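PDB 2EKL: D-3-phosphoglycerate dehydrogenase from Sulfolobus tokodaii, which binds NAD and probably catalyses the NAD-dependent oxidation of D-3-phosphoglycerate, a step of amino-acid biosynthesis. Local coordinates for residues G146-G151 with D198-H203; I227-S232 with A253-V258. One frame throughout, in Å; residues are numbered along the deposited sequence.

Contact 1 of 2, residues G146-G151 with D198-H203. With NAD (nicotinamide-adenine-dinucleotide), chain B.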
ATOM      1  N   GLY A 146      -2.497 -10.266 -12.636  1.00 13.27           N
ATOM      2  CA  GLY A 146      -2.983 -10.090 -13.994  1.00 14.83           C
ATOM      3  C   GLY A 146      -3.438  -8.661 -14.210  1.00 17.04           C
ATOM      4  O   GLY A 146      -4.410  -8.208 -13.602  1.00 17.08           O
ATOM      5  N   ILE A 147      -2.725  -7.951 -15.079  1.00 15.56           N
ATOM      6  CA  ILE A 147      -3.037  -6.561 -15.391  1.00 16.13           C
ATOM      7  C   ILE A 147      -4.001  -6.501 -16.580  1.00 16.57           C
ATOM      8  O   ILE A 147      -3.621  -6.816 -17.708  1.00 18.12           O
ATOM      9  CB  ILE A 147      -1.751  -5.771 -15.753  1.00 17.16           C
ATOM     10  CG1 ILE A 147      -0.707  -5.906 -14.638  1.00 18.52           C
ATOM     11  CG2 ILE A 147      -2.090  -4.300 -16.008  1.00 16.99           C
ATOM     12  CD1 ILE A 147      -1.132  -5.325 -13.297  1.00 18.20           C
ATOM     13  N   VAL A 148      -5.252  -6.123 -16.324  1.00 15.75           N
ATOM     14  CA  VAL A 148      -6.248  -6.008 -17.393  1.00 16.06           C
ATOM     15  C   VAL A 148      -6.308  -4.534 -17.789  1.00 16.19           C
ATOM     16  O   VAL A 148      -6.837  -3.701 -17.052  1.00 15.23           O
ATOM     17  CB  VAL A 148      -7.640  -6.467 -16.920  1.00 16.38           C
ATOM     18  CG1 VAL A 148      -8.624  -6.409 -18.081  1.00 15.56           C
ATOM     19  CG2 VAL A 148      -7.556  -7.877 -16.365  1.00 18.51           C
ATOM     20  N   GLY A 149      -5.765  -4.222 -18.961  1.00 16.53           N
ATOM     21  CA  GLY A 149      -5.705  -2.843 -19.414  1.00 16.74           C
ATOM     22  C   GLY A 149      -4.256  -2.458 -19.168  1.00 18.49           C
ATOM     23  O   GLY A 149      -3.883  -2.073 -18.061  1.00 19.22           O
ATOM     24  N   PHE A 150      -3.432  -2.577 -20.201  1.00 17.71           N
ATOM     25  CA  PHE A 150      -2.003  -2.307 -20.081  1.00 17.53           C
ATOM     26  C   PHE A 150      -1.595  -0.964 -20.680  1.00 18.19           C
ATOM     27  O   PHE A 150      -0.766  -0.909 -21.588  1.00 20.60           O
ATOM     28  CB  PHE A 150      -1.234  -3.449 -20.765  1.00 17.25           C
ATOM     29  CG  PHE A 150       0.169  -3.633 -20.266  1.00 18.20           C
ATOM     30  CD1 PHE A 150       0.409  -4.017 -18.950  1.00 16.52           C
ATOM     31  CD2 PHE A 150       1.253  -3.452 -21.120  1.00 19.07           C
ATOM     32  CE1 PHE A 150       1.712  -4.224 -18.490  1.00 19.14           C
ATOM     33  CE2 PHE A 150       2.556  -3.655 -20.674  1.00 20.98           C
ATOM     34  CZ  PHE A 150       2.786  -4.042 -19.358  1.00 19.81           C
ATOM     35  N   GLY A 151      -2.179   0.116 -20.166  1.00 17.32           N
ATOM     36  CA  GLY A 151      -1.859   1.442 -20.661  1.00 17.50           C
ATOM     37  C   GLY A 151      -0.879   2.167 -19.759  1.00 16.72           C
ATOM     38  O   GLY A 151       0.013   1.550 -19.189  1.00 15.80           O
ATOM     39  N   ASP A 198      -3.575 -14.573  -9.171  1.00 17.19           N
ATOM     40  CA  ASP A 198      -3.944 -14.591  -7.761  1.00 17.70           C
ATOM     41  C   ASP A 198      -4.486 -13.203  -7.436  1.00 17.00           C
ATOM     42  O   ASP A 198      -5.306 -13.031  -6.536  1.00 16.24           O
ATOM     43  CB  ASP A 198      -2.717 -14.921  -6.912  1.00 17.39           C
ATOM     44  CG  ASP A 198      -2.117 -16.268  -7.272  1.00 18.24           C
ATOM     45  OD1 ASP A 198      -2.798 -17.294  -7.066  1.00 19.50           O
ATOM     46  OD2 ASP A 198      -0.975 -16.302  -7.779  1.00 16.01           O
ATOM     47  N   VAL A 199      -4.015 -12.217  -8.195  1.00 14.96           N
ATOM     48  CA  VAL A 199      -4.454 -10.835  -8.050  1.00 14.50           C
ATOM     49  C   VAL A 199      -4.771 -10.322  -9.447  1.00 14.67           C
ATOM     50  O   VAL A 199      -4.019 -10.572 -10.392  1.00 17.19           O
ATOM     51  CB  VAL A 199      -3.350  -9.929  -7.448  1.00 13.98           C
ATOM     52  CG1 VAL A 199      -3.845  -8.481  -7.373  1.00 16.87           C
ATOM     53  CG2 VAL A 199      -2.957 -10.424  -6.061  1.00 14.32           C
ATOM     54  N   ILE A 200      -5.888  -9.618  -9.579  1.00 13.67           N
ATOM     55  CA  ILE A 200      -6.289  -9.043 -10.859  1.00 14.58           C
ATOM     56  C   ILE A 200      -6.445  -7.544 -10.643  1.00 15.06           C
ATOM     57  O   ILE A 200      -7.160  -7.123  -9.734  1.00 16.06           O
ATOM     58  CB  ILE A 200      -7.635  -9.619 -11.334  1.00 14.98           C
ATOM     59  CG1 ILE A 200      -7.500 -11.127 -11.553  1.00 16.55           C
ATOM     60  CG2 ILE A 200      -8.071  -8.935 -12.633  1.00 17.64           C
ATOM     61  CD1 ILE A 200      -8.805 -11.816 -11.882  1.00 18.94           C
ATOM     62  N   SER A 201      -5.776  -6.739 -11.463  1.00 13.63           N
ATOM     63  CA  SER A 201      -5.865  -5.290 -11.322  1.00 14.00           C
ATOM     64  C   SER A 201      -6.424  -4.692 -12.612  1.00 15.58           C
ATOM     65  O   SER A 201      -5.870  -4.898 -13.691  1.00 15.32           O
ATOM     66  CB  SER A 201      -4.484  -4.710 -11.002  1.00 15.90           C
ATOM     67  OG  SER A 201      -4.586  -3.375 -10.544  1.00 19.04           O
ATOM     68  N   LEU A 202      -7.518  -3.947 -12.486  1.00 13.56           N
ATOM     69  CA  LEU A 202      -8.191  -3.352 -13.641  1.00 15.33           C
ATOM     70  C   LEU A 202      -7.762  -1.917 -13.920  1.00 15.74           C
ATOM     71  O   LEU A 202      -7.827  -1.057 -13.043  1.00 16.10           O
ATOM     72  CB  LEU A 202      -9.704  -3.408 -13.429  1.00 16.46           C
ATOM     73  CG  LEU A 202     -10.245  -4.776 -13.001  1.00 19.40           C
ATOM     74  CD1 LEU A 202     -11.738  -4.668 -12.748  1.00 19.83           C
ATOM     75  CD2 LEU A 202      -9.951  -5.824 -14.078  1.00 20.70           C
ATOM     76  N   HIS A 203      -7.336  -1.666 -15.156  1.00 16.79           N
ATOM     77  CA  HIS A 203      -6.867  -0.345 -15.569  1.00 16.27           C
ATOM     78  C   HIS A 203      -7.315  -0.052 -16.994  1.00 18.12           C
ATOM     79  O   HIS A 203      -6.544   0.449 -17.812  1.00 18.53           O
ATOM     80  CB  HIS A 203      -5.343  -0.309 -15.489  1.00 16.57           C
ATOM     81  CG  HIS A 203      -4.814  -0.654 -14.135  1.00 17.36           C
ATOM     82  ND1 HIS A 203      -4.899   0.213 -13.067  1.00 17.44           N
ATOM     83  CD2 HIS A 203      -4.262  -1.792 -13.655  1.00 16.32           C
ATOM     84  CE1 HIS A 203      -4.421  -0.379 -11.987  1.00 17.52           C
ATOM     85  NE2 HIS A 203      -4.029  -1.596 -12.316  1.00 16.98           N
TER
HETATM   86  PA  NAD B1300      -4.818   4.304 -21.001  1.00 21.06           P
HETATM   87  O1A NAD B1300      -3.385   4.648 -21.022  1.00 20.44           O
HETATM   88  O2A NAD B1300      -5.658   4.829 -22.153  1.00 18.98           O
HETATM   89  O5B NAD B1300      -4.909   2.707 -20.901  1.00 21.90           O
HETATM   90  C5B NAD B1300      -6.181   2.079 -20.909  1.00 21.47           C
HETATM   91  C4B NAD B1300      -5.881   0.594 -21.554  1.00 23.44           C
HETATM   92  O4B NAD B1300      -6.963  -0.312 -21.282  1.00 24.95           O
HETATM   93  C3B NAD B1300      -5.559   0.717 -23.081  1.00 23.53           C
HETATM   94  O3B NAD B1300      -4.321   0.091 -23.412  1.00 21.77           O
HETATM   95  C2B NAD B1300      -6.822   0.127 -23.722  1.00 25.95           C
HETATM   96  O2B NAD B1300      -6.712  -0.409 -25.018  1.00 25.74           O
HETATM   97  C1B NAD B1300      -7.191  -0.818 -22.638  1.00 25.19           C
HETATM   98  N9A NAD B1300      -8.577  -1.371 -22.764  1.00 26.04           N
HETATM   99  C8A NAD B1300      -9.773  -0.755 -23.103  1.00 26.96           C
HETATM  100  N7A NAD B1300     -10.773  -1.667 -23.088  1.00 28.93           N
HETATM  101  C5A NAD B1300     -10.243  -2.863 -22.745  1.00 29.54           C
HETATM  102  C6A NAD B1300     -10.761  -4.205 -22.555  1.00 31.61           C
HETATM  103  N6A NAD B1300     -12.046  -4.471 -22.727  1.00 34.11           N
HETATM  104  N1A NAD B1300      -9.876  -5.270 -22.175  1.00 31.28           N
HETATM  105  C2A NAD B1300      -8.475  -5.046 -21.975  1.00 31.34           C
HETATM  106  N3A NAD B1300      -7.965  -3.739 -22.160  1.00 26.81           N
HETATM  107  C4A NAD B1300      -8.837  -2.682 -22.535  1.00 27.80           C
HETATM  108  O3  NAD B1300      -5.491   4.886 -19.658  1.00 21.21           O
HETATM  109  PN  NAD B1300      -4.856   5.109 -18.191  1.00 21.77           P
HETATM  110  O1N NAD B1300      -3.853   4.069 -17.916  1.00 21.50           O
HETATM  111  O2N NAD B1300      -4.354   6.514 -18.212  1.00 22.91           O
HETATM  112  O5D NAD B1300      -6.193   5.014 -17.360  1.00 23.42           O
HETATM  113  C5D NAD B1300      -6.731   3.747 -17.049  1.00 22.92           C
HETATM  114  C4D NAD B1300      -8.029   3.870 -16.278  1.00 24.51           C
HETATM  115  O4D NAD B1300      -7.840   4.479 -15.014  1.00 21.35           O
HETATM  116  C3D NAD B1300      -9.158   4.701 -16.952  1.00 23.97           C
HETATM  117  O3D NAD B1300     -10.433   4.058 -16.799  1.00 25.10           O
HETATM  118  C2D NAD B1300      -9.052   6.027 -16.290  1.00 23.92           C
HETATM  119  O2D NAD B1300     -10.180   6.847 -16.525  1.00 25.81           O
HETATM  120  C1D NAD B1300      -8.775   5.537 -14.896  1.00 23.02           C
HETATM  121  N1N NAD B1300      -8.208   6.506 -13.915  1.00 21.81           N
HETATM  122  C2N NAD B1300      -8.779   6.543 -12.604  1.00 21.52           C
HETATM  123  C3N NAD B1300      -8.252   7.461 -11.648  1.00 21.19           C
HETATM  124  C7N NAD B1300      -8.835   7.502 -10.287  1.00 20.79           C
HETATM  125  O7N NAD B1300      -8.892   8.700  -9.683  1.00 21.24           O
HETATM  126  N7N NAD B1300      -9.298   6.443  -9.638  1.00 20.69           N
HETATM  127  C4N NAD B1300      -7.128   8.342 -12.066  1.00 22.15           C
HETATM  128  C5N NAD B1300      -6.559   8.294 -13.401  1.00 22.62           C
HETATM  129  C6N NAD B1300      -7.114   7.359 -14.331  1.00 22.58           C
HETATM  130  O   HOH W   1      -3.737   1.338 -18.008  1.00 17.76           O
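Gly146 to Val148 and Val199 to Leu202 run as parallel neighbours, their axes 4.9 Å apart at 20°, and four backbone hydrogen bonds alternate between them, from Gly146 N to Val199 O, Ser201 N to Gly146 O, Val148 N to Ser201 O and His203 N to Val148 O. On the face that carries Val148, Ile200 and Leu202, the valine sits between the other two: its CB lies 3.7 Å from Leu202 CD2, the two side chains pointing the same way, while Val148 CG2 meets Ile200 CG2 at 3.9 Å. Ile147 and Ser201 occupy the other face, where Ile147 CD1 comes within 4.1 Å of Ser201 CB. Ser201 OG, placed anti to its own backbone N (chi1 -166°), shares a 2.6 Å hydrogen bond with His203 NE2, which limits rotation of the imidazole. Gly149 and Gly151, with Gly154, fit the GxGxxG pattern of a Rossmann fold, and Gly149 CA packs 3.4 Å from NAD O4B. With phi at 103° Gly149 takes a backbone conformation open chiefly to glycine. Gly151 N, at the N-cap of helix 152-163, donates to a water that lies 2.7 Å from NAD O1N and 3.0 Å from His203 O, with more acceptors around it than it has protons. Beyond the segments, Arg152 N and Ile153 N bond the dinucleotide, and Phe150 N is held by Asp172 OD2.

Contact 2 of 2, residues I227-S232 with A253-V258. With NAD (nicotinamide-adenine-dinucleotide), chain B.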
ATOM      1  N   ILE A 227      -7.810 -11.834  -5.479  1.00 13.96           N
ATOM      2  CA  ILE A 227      -7.925 -10.476  -4.961  1.00 15.19           C
ATOM      3  C   ILE A 227      -8.101  -9.617  -6.207  1.00 14.40           C
ATOM      4  O   ILE A 227      -7.310  -9.710  -7.150  1.00 15.29           O
ATOM      5  CB  ILE A 227      -6.647 -10.019  -4.216  1.00 14.74           C
ATOM      6  CG1 ILE A 227      -6.497 -10.795  -2.909  1.00 15.53           C
ATOM      7  CG2 ILE A 227      -6.717  -8.518  -3.930  1.00 16.23           C
ATOM      8  CD1 ILE A 227      -5.196 -10.518  -2.184  1.00 17.69           C
ATOM      9  N   ILE A 228      -9.150  -8.808  -6.228  1.00 15.07           N
ATOM     10  CA  ILE A 228      -9.416  -7.952  -7.378  1.00 15.72           C
ATOM     11  C   ILE A 228      -9.278  -6.484  -6.990  1.00 15.82           C
ATOM     12  O   ILE A 228      -9.896  -6.036  -6.029  1.00 14.77           O
ATOM     13  CB  ILE A 228     -10.845  -8.193  -7.925  1.00 15.76           C
ATOM     14  CG1 ILE A 228     -11.038  -9.680  -8.239  1.00 15.47           C
ATOM     15  CG2 ILE A 228     -11.075  -7.353  -9.171  1.00 16.39           C
ATOM     16  CD1 ILE A 228     -12.475 -10.050  -8.648  1.00 17.55           C
ATOM     17  N   VAL A 229      -8.466  -5.745  -7.740  1.00 13.71           N
ATOM     18  CA  VAL A 229      -8.253  -4.324  -7.463  1.00 13.13           C
ATOM     19  C   VAL A 229      -8.772  -3.521  -8.643  1.00 14.54           C
ATOM     20  O   VAL A 229      -8.554  -3.893  -9.797  1.00 16.72           O
ATOM     21  CB  VAL A 229      -6.749  -4.004  -7.260  1.00 15.84           C
ATOM     22  CG1 VAL A 229      -6.568  -2.526  -6.906  1.00 14.42           C
ATOM     23  CG2 VAL A 229      -6.176  -4.877  -6.154  1.00 15.37           C
ATOM     24  N   ASN A 230      -9.455  -2.418  -8.363  1.00 13.82           N
ATOM     25  CA  ASN A 230      -9.995  -1.595  -9.435  1.00 15.18           C
ATOM     26  C   ASN A 230      -9.856  -0.101  -9.167  1.00 16.80           C
ATOM     27  O   ASN A 230     -10.482   0.433  -8.256  1.00 16.96           O
ATOM     28  CB  ASN A 230     -11.476  -1.939  -9.653  1.00 15.91           C
ATOM     29  CG  ASN A 230     -12.076  -1.237 -10.871  1.00 16.12           C
ATOM     30  OD1 ASN A 230     -11.390  -0.510 -11.588  1.00 17.30           O
ATOM     31  ND2 ASN A 230     -13.364  -1.459 -11.103  1.00 16.64           N
ATOM     32  N   THR A 231      -9.017   0.566  -9.955  1.00 15.53           N
ATOM     33  CA  THR A 231      -8.852   2.009  -9.825  1.00 16.44           C
ATOM     34  C   THR A 231      -9.170   2.662 -11.163  1.00 17.40           C
ATOM     35  O   THR A 231      -8.854   3.829 -11.378  1.00 19.49           O
ATOM     36  CB  THR A 231      -7.418   2.411  -9.412  1.00 15.71           C
ATOM     37  OG1 THR A 231      -6.476   1.883 -10.353  1.00 16.89           O
ATOM     38  CG2 THR A 231      -7.098   1.893  -8.020  1.00 15.74           C
ATOM     39  N   SER A 232      -9.804   1.906 -12.055  1.00 19.01           N
ATOM     40  CA  SER A 232     -10.155   2.426 -13.373  1.00 19.36           C
ATOM     41  C   SER A 232     -11.603   2.910 -13.425  1.00 19.77           C
ATOM     42  O   SER A 232     -11.872   4.089 -13.181  1.00 18.53           O
ATOM     43  CB  SER A 232      -9.892   1.364 -14.452  1.00 18.52           C
ATOM     44  OG  SER A 232     -10.641   0.180 -14.237  1.00 22.47           O
ATOM     45  N   ALA A 253     -11.057 -10.645  -1.698  1.00 14.94           N
ATOM     46  CA  ALA A 253     -11.295  -9.231  -1.468  1.00 14.65           C
ATOM     47  C   ALA A 253     -11.406  -8.441  -2.762  1.00 16.15           C
ATOM     48  O   ALA A 253     -10.832  -8.817  -3.790  1.00 16.43           O
ATOM     49  CB  ALA A 253     -10.166  -8.645  -0.603  1.00 16.49           C
ATOM     50  N   TYR A 254     -12.167  -7.354  -2.701  1.00 14.56           N
ATOM     51  CA  TYR A 254     -12.328  -6.444  -3.825  1.00 14.72           C
ATOM     52  C   TYR A 254     -11.895  -5.089  -3.267  1.00 15.02           C
ATOM     53  O   TYR A 254     -12.498  -4.578  -2.317  1.00 15.57           O
ATOM     54  CB  TYR A 254     -13.790  -6.368  -4.288  1.00 14.78           C
ATOM     55  CG  TYR A 254     -14.019  -5.422  -5.457  1.00 14.33           C
ATOM     56  CD1 TYR A 254     -13.468  -5.684  -6.716  1.00 16.48           C
ATOM     57  CD2 TYR A 254     -14.795  -4.273  -5.308  1.00 13.43           C
ATOM     58  CE1 TYR A 254     -13.691  -4.822  -7.795  1.00 15.61           C
ATOM     59  CE2 TYR A 254     -15.023  -3.408  -6.378  1.00 15.00           C
ATOM     60  CZ  TYR A 254     -14.468  -3.688  -7.617  1.00 15.29           C
ATOM     61  OH  TYR A 254     -14.702  -2.839  -8.674  1.00 17.09           O
ATOM     62  N   ALA A 255     -10.828  -4.531  -3.828  1.00 13.76           N
ATOM     63  CA  ALA A 255     -10.314  -3.235  -3.382  1.00 14.46           C
ATOM     64  C   ALA A 255     -10.519  -2.255  -4.521  1.00 14.50           C
ATOM     65  O   ALA A 255      -9.996  -2.457  -5.613  1.00 16.19           O
ATOM     66  CB  ALA A 255      -8.831  -3.351  -3.038  1.00 15.02           C
ATOM     67  N   THR A 256     -11.253  -1.177  -4.269  1.00 14.41           N
ATOM     68  CA  THR A 256     -11.543  -0.237  -5.337  1.00 13.77           C
ATOM     69  C   THR A 256     -11.545   1.229  -4.924  1.00 14.49           C
ATOM     70  O   THR A 256     -11.819   1.564  -3.773  1.00 13.22           O
ATOM     71  CB  THR A 256     -12.917  -0.576  -5.957  1.00 14.60           C
ATOM     72  OG1 THR A 256     -13.167   0.267  -7.082  1.00 16.79           O
ATOM     73  CG2 THR A 256     -14.029  -0.372  -4.924  1.00 16.92           C
ATOM     74  N   ASP A 257     -11.224   2.096  -5.882  1.00 13.62           N
ATOM     75  CA  ASP A 257     -11.232   3.533  -5.654  1.00 13.81           C
ATOM     76  C   ASP A 257     -12.460   4.090  -6.380  1.00 13.42           C
ATOM     77  O   ASP A 257     -12.754   5.282  -6.304  1.00 15.89           O
ATOM     78  CB  ASP A 257      -9.959   4.171  -6.222  1.00 14.13           C
ATOM     79  CG  ASP A 257      -9.881   5.665  -5.954  1.00 13.89           C
ATOM     80  OD1 ASP A 257     -10.050   6.074  -4.783  1.00 13.52           O
ATOM     81  OD2 ASP A 257      -9.638   6.433  -6.912  1.00 16.26           O
ATOM     82  N   VAL A 258     -13.170   3.213  -7.083  1.00 15.51           N
ATOM     83  CA  VAL A 258     -14.355   3.617  -7.839  1.00 17.93           C
ATOM     84  C   VAL A 258     -15.582   2.747  -7.553  1.00 20.64           C
ATOM     85  O   VAL A 258     -15.491   1.519  -7.466  1.00 19.48           O
ATOM     86  CB  VAL A 258     -14.066   3.588  -9.359  1.00 17.19           C
ATOM     87  CG1 VAL A 258     -12.961   4.581  -9.695  1.00 18.07           C
ATOM     88  CG2 VAL A 258     -13.670   2.181  -9.787  1.00 18.32           C
TER
HETATM   89  PA  NAD B1300      -4.818   4.304 -21.001  1.00 21.06           P
HETATM   90  O1A NAD B1300      -3.385   4.648 -21.022  1.00 20.44           O
HETATM   91  O2A NAD B1300      -5.658   4.829 -22.153  1.00 18.98           O
HETATM   92  O5B NAD B1300      -4.909   2.707 -20.901  1.00 21.90           O
HETATM   93  C5B NAD B1300      -6.181   2.079 -20.909  1.00 21.47           C
HETATM   94  C4B NAD B1300      -5.881   0.594 -21.554  1.00 23.44           C
HETATM   95  O4B NAD B1300      -6.963  -0.312 -21.282  1.00 24.95           O
HETATM   96  C3B NAD B1300      -5.559   0.717 -23.081  1.00 23.53           C
HETATM   97  O3B NAD B1300      -4.321   0.091 -23.412  1.00 21.77           O
HETATM   98  C2B NAD B1300      -6.822   0.127 -23.722  1.00 25.95           C
HETATM   99  O2B NAD B1300      -6.712  -0.409 -25.018  1.00 25.74           O
HETATM  100  C1B NAD B1300      -7.191  -0.818 -22.638  1.00 25.19           C
HETATM  101  N9A NAD B1300      -8.577  -1.371 -22.764  1.00 26.04           N
HETATM  102  C8A NAD B1300      -9.773  -0.755 -23.103  1.00 26.96           C
HETATM  103  N7A NAD B1300     -10.773  -1.667 -23.088  1.00 28.93           N
HETATM  104  C5A NAD B1300     -10.243  -2.863 -22.745  1.00 29.54           C
HETATM  105  C6A NAD B1300     -10.761  -4.205 -22.555  1.00 31.61           C
HETATM  106  N6A NAD B1300     -12.046  -4.471 -22.727  1.00 34.11           N
HETATM  107  N1A NAD B1300      -9.876  -5.270 -22.175  1.00 31.28           N
HETATM  108  C2A NAD B1300      -8.475  -5.046 -21.975  1.00 31.34           C
HETATM  109  N3A NAD B1300      -7.965  -3.739 -22.160  1.00 26.81           N
HETATM  110  C4A NAD B1300      -8.837  -2.682 -22.535  1.00 27.80           C
HETATM  111  O3  NAD B1300      -5.491   4.886 -19.658  1.00 21.21           O
HETATM  112  PN  NAD B1300      -4.856   5.109 -18.191  1.00 21.77           P
HETATM  113  O1N NAD B1300      -3.853   4.069 -17.916  1.00 21.50           O
HETATM  114  O2N NAD B1300      -4.354   6.514 -18.212  1.00 22.91           O
HETATM  115  O5D NAD B1300      -6.193   5.014 -17.360  1.00 23.42           O
HETATM  116  C5D NAD B1300      -6.731   3.747 -17.049  1.00 22.92           C
HETATM  117  C4D NAD B1300      -8.029   3.870 -16.278  1.00 24.51           C
HETATM  118  O4D NAD B1300      -7.840   4.479 -15.014  1.00 21.35           O
HETATM  119  C3D NAD B1300      -9.158   4.701 -16.952  1.00 23.97           C
HETATM  120  O3D NAD B1300     -10.433   4.058 -16.799  1.00 25.10           O
HETATM  121  C2D NAD B1300      -9.052   6.027 -16.290  1.00 23.92           C
HETATM  122  O2D NAD B1300     -10.180   6.847 -16.525  1.00 25.81           O
HETATM  123  C1D NAD B1300      -8.775   5.537 -14.896  1.00 23.02           C
HETATM  124  N1N NAD B1300      -8.208   6.506 -13.915  1.00 21.81           N
HETATM  125  C2N NAD B1300      -8.779   6.543 -12.604  1.00 21.52           C
HETATM  126  C3N NAD B1300      -8.252   7.461 -11.648  1.00 21.19           C
HETATM  127  C7N NAD B1300      -8.835   7.502 -10.287  1.00 20.79           C
HETATM  128  O7N NAD B1300      -8.892   8.700  -9.683  1.00 21.24           O
HETATM  129  N7N NAD B1300      -9.298   6.443  -9.638  1.00 20.69           N
HETATM  130  C4N NAD B1300      -7.128   8.342 -12.066  1.00 22.15           C
HETATM  131  C5N NAD B1300      -6.559   8.294 -13.401  1.00 22.62           C
HETATM  132  C6N NAD B1300      -7.114   7.359 -14.331  1.00 22.58           C
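The Tyr254 ring meets Ile228 CB at its edge, in the ring plane, while CG2 of the same isoleucine touches Tyr254 CD1 at 3.8 Å. Asn230 lies alongside this tyrosine, its amide plane turned 69° from the ring, and Asn230 ND2 donates to Tyr254 OH over 3.1 Å from within the amide plane. The other end of that amide is gripped twice: the backbone bond from Ser232 N to Asn230 OD1 (2.9 Å) closes an Asx turn, and Ser232 OG comes in from the opposite face. With Arg233 O also bonding ND2, both ends of the amide are tied and its rotation is fixed. The Val258 side chain crosses that of Asn230 at about a right angle, with Val258 CG2 3.9 Å from Asn230 CG. Strands 226-230 and 251-256, joined through helix 239-247, form a beta-alpha-beta unit of the Rossmann-type sheet, and their parallel pairing here rests on four backbone bonds, the last from Asp257 N to Asn230 O. Past the strand ends both chains meet the nicotinamide carboxamide: NAD N7N donates to Asp257 OD2 at 2.7 Å and to Thr231 O at 3.2 Å. With chi1 at -177° the Asp257 side chain extends away from its own amide nitrogen, carrying the carboxylate to the cofactor; Thr281 OG1, Ile284 N and Gly285 N also bond this carboxylate and so orient it. Thr231 OG1 pairs instead with Thr109 OG1 of helix 102-118.

How the contacts relate
Both contacts are buried parallel strand pairs of one seven-stranded sheet, their centres about 10 Å apart, and strands 199-202 and 226-230 are neighbours in it: Ile200 N lies 2.8 Å from Ile227 O and Ile200 O 2.8 Å from Val229 N, probable hydrogen bonds that unite them. Each pair meets NAD at its C-terminal end, but at different parts of the dinucleotide. Contact 1 offers glycines and a water beside the adenosine ribose and the phosphates, whereas contact 2 binds the nicotinamide amide with a carboxylate and a carbonyl. Side-chain chemistry differs likewise: contact 1 packs aliphatic groups across the strands, while contact 2, burying 492 Å² against 352 Å², adds a polar asparagine-tyrosine link.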